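Long-range contact in tungsten-containing formylmethanofuran dehydrogenase 2 subunit C (Methanothermobacter wolfeii, PDB 5T5I), which is one subunit of a tungsten enzyme complex that probably interconverts carbon dioxide and formylmethanofuran in methane-forming archaea: residues Met83-Tyr97 against Met102-Trp116. Numbering follows the deposited sequence.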
loop_
_atom_site.group_PDB
_atom_site.type_symbol
_atom_site.label_atom_id
_atom_site.label_comp_id
_atom_site.label_asym_id
_atom_site.label_seq_id
_atom_site.Cartn_x
_atom_site.Cartn_y
_atom_site.Cartn_z
ATOM N N MET C 83 8.599 -12.211 55.451
ATOM C CA MET C 83 7.718 -12.545 56.575
ATOM C C MET C 83 7.209 -13.994 56.414
ATOM O O MET C 83 7.120 -14.488 55.286
ATOM C CB MET C 83 6.575 -11.519 56.747
ATOM C CG MET C 83 5.516 -11.552 55.661
ATOM S SD MET C 83 4.249 -10.273 55.922
ATOM C CE MET C 83 3.068 -11.180 56.818
ATOM N N THR C 84 6.947 -14.686 57.537
ATOM C CA THR C 84 6.520 -16.097 57.529
ATOM C C THR C 84 5.092 -16.324 58.024
ATOM O O THR C 84 4.553 -17.403 57.782
ATOM C CB THR C 84 7.472 -16.968 58.380
ATOM O OG1 THR C 84 7.201 -16.749 59.771
ATOM C CG2 THR C 84 8.956 -16.743 58.058
ATOM N N ALA C 85 4.498 -15.360 58.745
ATOM C CA ALA C 85 3.160 -15.497 59.336
ATOM C C ALA C 85 2.622 -14.137 59.759
ATOM O O ALA C 85 3.361 -13.153 59.763
ATOM C CB ALA C 85 3.229 -16.412 60.559
ATOM N N GLY C 86 1.356 -14.104 60.140
ATOM C CA GLY C 86 0.710 -12.875 60.571
ATOM C C GLY C 86 0.184 -12.074 59.400
ATOM O O GLY C 86 0.046 -12.593 58.284
ATOM N N GLU C 87 -0.093 -10.801 59.653
ATOM C CA GLU C 87 -0.719 -9.944 58.674
ATOM C C GLU C 87 -0.240 -8.487 58.738
ATOM O O GLU C 87 0.121 -7.995 59.808
ATOM C CB GLU C 87 -2.236 -10.027 58.913
ATOM C CG GLU C 87 -3.086 -9.459 57.802
ATOM C CD GLU C 87 -4.581 -9.673 57.940
ATOM O OE1 GLU C 87 -5.026 -10.266 58.951
ATOM O OE2 GLU C 87 -5.312 -9.237 57.024
ATOM N N ILE C 88 -0.184 -7.831 57.575
ATOM C CA ILE C 88 0.111 -6.406 57.440
ATOM C C ILE C 88 -1.013 -5.794 56.585
ATOM O O ILE C 88 -1.346 -6.340 55.538
ATOM C CB ILE C 88 1.492 -6.101 56.797
ATOM C CG1 ILE C 88 2.638 -6.806 57.555
ATOM C CG2 ILE C 88 1.735 -4.566 56.730
ATOM C CD1 ILE C 88 4.017 -6.700 56.874
ATOM N N ILE C 89 -1.579 -4.670 57.022
ATOM C CA ILE C 89 -2.566 -3.918 56.250
ATOM C C ILE C 89 -1.984 -2.518 56.098
ATOM O O ILE C 89 -1.691 -1.883 57.103
ATOM C CB ILE C 89 -3.983 -3.896 56.910
ATOM C CG1 ILE C 89 -4.540 -5.332 56.998
ATOM C CG2 ILE C 89 -4.945 -2.979 56.104
ATOM C CD1 ILE C 89 -5.957 -5.475 57.571
ATOM N N VAL C 90 -1.816 -2.037 54.865
ATOM C CA VAL C 90 -1.304 -0.684 54.623
ATOM C C VAL C 90 -2.459 0.174 54.101
ATOM O O VAL C 90 -2.949 -0.081 53.002
ATOM C CB VAL C 90 -0.079 -0.643 53.669
ATOM C CG1 VAL C 90 0.488 0.776 53.588
ATOM C CG2 VAL C 90 1.003 -1.630 54.118
ATOM N N ARG C 91 -2.889 1.195 54.884
ATOM C CA ARG C 91 -3.993 2.093 54.497
ATOM C C ARG C 91 -3.422 3.262 53.697
ATOM O O ARG C 91 -3.476 4.419 54.114
ATOM C CB ARG C 91 -4.789 2.573 55.732
ATOM C CG ARG C 91 -5.493 1.433 56.448
ATOM C CD ARG C 91 -6.192 1.892 57.699
ATOM N NE ARG C 91 -6.886 0.792 58.372
ATOM C CZ ARG C 91 -7.263 0.790 59.651
ATOM N NH1 ARG C 91 -7.025 1.844 60.426
ATOM N NH2 ARG C 91 -7.876 -0.270 60.166
ATOM N N GLY C 92 -2.876 2.919 52.541
ATOM C CA GLY C 92 -2.224 3.859 51.643
ATOM C C GLY C 92 -1.296 3.150 50.676
ATOM O O GLY C 92 -1.394 1.934 50.502
ATOM N N ASN C 93 -0.371 3.895 50.066
ATOM C CA ASN C 93 0.579 3.340 49.089
ATOM C C ASN C 93 1.855 2.829 49.743
ATOM O O ASN C 93 2.149 3.183 50.884
ATOM C CB ASN C 93 0.969 4.393 48.041
ATOM C CG ASN C 93 -0.212 5.120 47.438
ATOM O OD1 ASN C 93 -1.077 4.510 46.795
ATOM N ND2 ASN C 93 -0.282 6.426 47.626
ATOM N N VAL C 94 2.613 2.005 48.997
ATOM C CA VAL C 94 3.933 1.468 49.385
ATOM C C VAL C 94 4.900 1.673 48.224
ATOM O O VAL C 94 4.463 1.749 47.079
ATOM C CB VAL C 94 3.926 -0.023 49.822
ATOM C CG1 VAL C 94 3.073 -0.243 51.065
ATOM C CG2 VAL C 94 3.490 -0.951 48.693
ATOM N N ASN C 95 6.211 1.702 48.512
ATOM C CA ASN C 95 7.255 1.818 47.492
ATOM C C ASN C 95 7.607 0.377 46.984
ATOM O O ASN C 95 6.721 -0.494 46.934
ATOM C CB ASN C 95 8.463 2.595 48.062
ATOM C CG ASN C 95 9.372 3.236 47.027
ATOM O OD1 ASN C 95 10.115 2.552 46.348
ATOM N ND2 ASN C 95 9.283 4.539 46.813
ATOM N N MET C 96 8.868 0.115 46.611
ATOM C CA MET C 96 9.275 -1.159 46.030
ATOM C C MET C 96 9.412 -2.292 47.040
ATOM O O MET C 96 9.487 -2.052 48.238
ATOM C CB MET C 96 10.632 -0.982 45.327
ATOM C CG MET C 96 10.616 -0.007 44.155
ATOM S SD MET C 96 12.300 0.474 43.705
ATOM C CE MET C 96 11.968 1.760 42.548
ATOM N N TYR C 97 9.489 -3.528 46.525
ATOM C CA TYR C 97 9.778 -4.767 47.276
ATOM C C TYR C 97 8.773 -5.175 48.347
ATOM O O TYR C 97 9.151 -5.888 49.278
ATOM C CB TYR C 97 11.174 -4.674 47.922
ATOM C CG TYR C 97 12.277 -4.279 46.964
ATOM C CD1 TYR C 97 12.727 -5.163 45.991
ATOM C CD2 TYR C 97 12.918 -3.050 47.079
ATOM C CE1 TYR C 97 13.756 -4.819 45.123
ATOM C CE2 TYR C 97 13.960 -2.697 46.224
ATOM C CZ TYR C 97 14.371 -3.581 45.241
ATOM O OH TYR C 97 15.393 -3.255 44.384
ATOM N N MET C 102 8.574 -13.300 50.815
ATOM C CA MET C 102 7.717 -13.779 51.911
ATOM C C MET C 102 7.383 -15.272 51.773
ATOM O O MET C 102 7.310 -15.801 50.662
ATOM C CB MET C 102 6.455 -12.906 52.099
ATOM C CG MET C 102 5.428 -13.001 51.005
ATOM S SD MET C 102 4.031 -11.872 51.329
ATOM C CE MET C 102 3.112 -12.802 52.449
ATOM N N LYS C 103 7.294 -15.950 52.928
ATOM C CA LYS C 103 7.049 -17.399 53.049
ATOM C C LYS C 103 5.626 -17.753 53.508
ATOM O O LYS C 103 5.168 -18.855 53.225
ATOM C CB LYS C 103 8.081 -18.025 54.001
ATOM C CG LYS C 103 9.492 -18.062 53.428
ATOM C CD LYS C 103 10.580 -17.874 54.487
ATOM C CE LYS C 103 10.815 -16.397 54.778
ATOM N NZ LYS C 103 11.780 -16.154 55.898
ATOM N N GLY C 104 4.947 -16.833 54.184
ATOM C CA GLY C 104 3.584 -17.043 54.665
ATOM C C GLY C 104 2.967 -15.769 55.213
ATOM O O GLY C 104 3.614 -14.722 55.235
ATOM N N GLY C 105 1.723 -15.867 55.664
ATOM C CA GLY C 105 0.981 -14.715 56.159
ATOM C C GLY C 105 0.336 -13.951 55.013
ATOM O O GLY C 105 0.275 -14.453 53.879
ATOM N N LYS C 106 -0.141 -12.728 55.292
ATOM C CA LYS C 106 -0.836 -11.917 54.290
ATOM C C LYS C 106 -0.516 -10.427 54.386
ATOM O O LYS C 106 -0.482 -9.868 55.480
ATOM C CB LYS C 106 -2.368 -12.121 54.400
ATOM C CG LYS C 106 -3.151 -11.392 53.288
ATOM C CD LYS C 106 -4.625 -11.773 53.235
ATOM C CE LYS C 106 -5.283 -11.273 51.956
ATOM N NZ LYS C 106 -6.375 -10.304 52.217
ATOM N N ILE C 107 -0.341 -9.779 53.223
ATOM C CA ILE C 107 -0.144 -8.330 53.120
ATOM C C ILE C 107 -1.263 -7.762 52.244
ATOM O O ILE C 107 -1.458 -8.235 51.121
ATOM C CB ILE C 107 1.236 -7.921 52.540
ATOM C CG1 ILE C 107 2.396 -8.529 53.352
ATOM C CG2 ILE C 107 1.354 -6.377 52.474
ATOM C CD1 ILE C 107 3.763 -8.331 52.736
ATOM N N THR C 108 -1.956 -6.721 52.734
ATOM C CA THR C 108 -2.969 -6.004 51.964
ATOM C C THR C 108 -2.479 -4.565 51.817
ATOM O O THR C 108 -2.179 -3.934 52.816
ATOM C CB THR C 108 -4.363 -6.065 52.624
ATOM O OG1 THR C 108 -4.748 -7.429 52.759
ATOM C CG2 THR C 108 -5.435 -5.346 51.802
ATOM N N VAL C 109 -2.362 -4.072 50.579
ATOM C CA VAL C 109 -1.992 -2.686 50.284
ATOM C C VAL C 109 -3.256 -2.043 49.725
ATOM O O VAL C 109 -3.728 -2.465 48.670
ATOM C CB VAL C 109 -0.818 -2.588 49.278
ATOM C CG1 VAL C 109 -0.534 -1.125 48.894
ATOM C CG2 VAL C 109 0.439 -3.259 49.836
ATOM N N GLU C 110 -3.823 -1.054 50.433
ATOM C CA GLU C 110 -5.064 -0.406 49.976
ATOM C C GLU C 110 -4.858 0.539 48.789
ATOM O O GLU C 110 -5.804 0.769 48.034
ATOM C CB GLU C 110 -5.790 0.298 51.119
ATOM C CG GLU C 110 -6.288 -0.705 52.134
ATOM C CD GLU C 110 -7.091 -0.162 53.292
ATOM O OE1 GLU C 110 -7.345 -0.963 54.215
ATOM O OE2 GLU C 110 -7.462 1.035 53.291
ATOM N N GLY C 111 -3.645 1.069 48.639
ATOM C CA GLY C 111 -3.288 1.950 47.534
ATOM C C GLY C 111 -2.471 1.235 46.479
ATOM O O GLY C 111 -2.702 0.053 46.202
ATOM N N ASN C 112 -1.489 1.940 45.903
ATOM C CA ASN C 112 -0.592 1.398 44.879
ATOM C C ASN C 112 0.696 0.829 45.484
ATOM O O ASN C 112 1.054 1.153 46.616
ATOM C CB ASN C 112 -0.227 2.476 43.854
ATOM C CG ASN C 112 -1.424 3.186 43.278
ATOM O OD1 ASN C 112 -2.397 2.550 42.858
ATOM N ND2 ASN C 112 -1.413 4.515 43.299
ATOM N N ALA C 113 1.393 -0.023 44.708
ATOM C CA ALA C 113 2.683 -0.608 45.087
ATOM C C ALA C 113 3.712 -0.355 43.985
ATOM O O ALA C 113 3.370 -0.341 42.804
ATOM C CB ALA C 113 2.547 -2.105 45.314
ATOM N N GLY C 114 4.963 -0.185 44.382
ATOM C CA GLY C 114 6.068 0.020 43.454
ATOM C C GLY C 114 6.493 -1.274 42.799
ATOM O O GLY C 114 5.849 -2.319 42.983
ATOM N N SER C 115 7.604 -1.224 42.051
ATOM C CA SER C 115 8.129 -2.403 41.372
ATOM C C SER C 115 8.636 -3.458 42.355
ATOM O O SER C 115 8.943 -3.148 43.506
ATOM C CB SER C 115 9.247 -2.015 40.404
ATOM O OG SER C 115 8.741 -1.129 39.424
ATOM N N TRP C 116 8.677 -4.716 41.896
ATOM C CA TRP C 116 9.167 -5.879 42.664
ATOM C C TRP C 116 8.261 -6.279 43.844
ATOM O O TRP C 116 8.728 -6.878 44.812
ATOM C CB TRP C 116 10.629 -5.697 43.106
ATOM C CG TRP C 116 11.561 -5.664 41.937
ATOM C CD1 TRP C 116 11.858 -6.701 41.102
ATOM C CD2 TRP C 116 12.251 -4.522 41.420
ATOM N NE1 TRP C 116 12.671 -6.269 40.080
ATOM C CE2 TRP C 116 12.940 -4.937 40.258
ATOM C CE3 TRP C 116 12.363 -3.185 41.828
ATOM C CZ2 TRP C 116 13.739 -4.062 39.504
ATOM C CZ3 TRP C 116 13.122 -2.313 41.059
ATOM C CH2 TRP C 116 13.807 -2.754 39.922
HETATM O O HOH W 1 -3.676 -8.261 55.074
HETATM O O HOH W 2 -8.376 -1.171 56.701
HETATM O O HOH W 3 6.257 -3.111 45.954
#
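Strand 87-90 runs beside strand 106-109 in the same direction, their axes 4.8 Å apart and only 3° from parallel, with backbone bonds such as Val90 N to Thr108 O (2.8 Å) alternating along them. On the inner side Met83, bent at its last torsion, lays SD against Ile107 CG1 at 3.6 Å, a contact between neighbouring positions. Met83 and Met102, which are level, run alongside each other, CG of the first against CB of the second, while the methyl groups of Val94 meet those of Val109, one position out of step, tip to tip. Parallel rungs pairing Glu87 with Lys106 through Val90 with Val109 mark successive turns of a right-handed parallel beta-helix, and strands 66-69 and 125-128 continue it on either side. The asparagines at the turn repeat a side-chain-to-backbone bond: Asn112 N gives Asn93 OD1 a nearly straight bond of 2.8 Å, in the carbonyl plane and on a lone pair, while Asn112 OD1 in turn accepts a hydrogen bond from the backbone N of Asp131. On the outer face one water gives hydrogens to Glu87 OE2 and Ile88 O and accepts from Thr108 OG1, bridging the rungs. A second links Arg91 NE to Glu110 OE1, these two atoms 4.5 Å apart, beyond a salt bridge; Arg91 also pairs with Asp70. Farther along, the Tyr97 ring lies nearly parallel to Trp116 (13°) but slid so far that they barely overlap. With CG anti to its carbonyl carbon (chi1 -63°) and an extended chain, Met96 brings SD to the indole edge in a Met-aromatic contact, 3.9 Å from Trp116 CZ3. The aromatic series Tyr97-Trp116 goes on to Tyr135, whose ring meets Trp116.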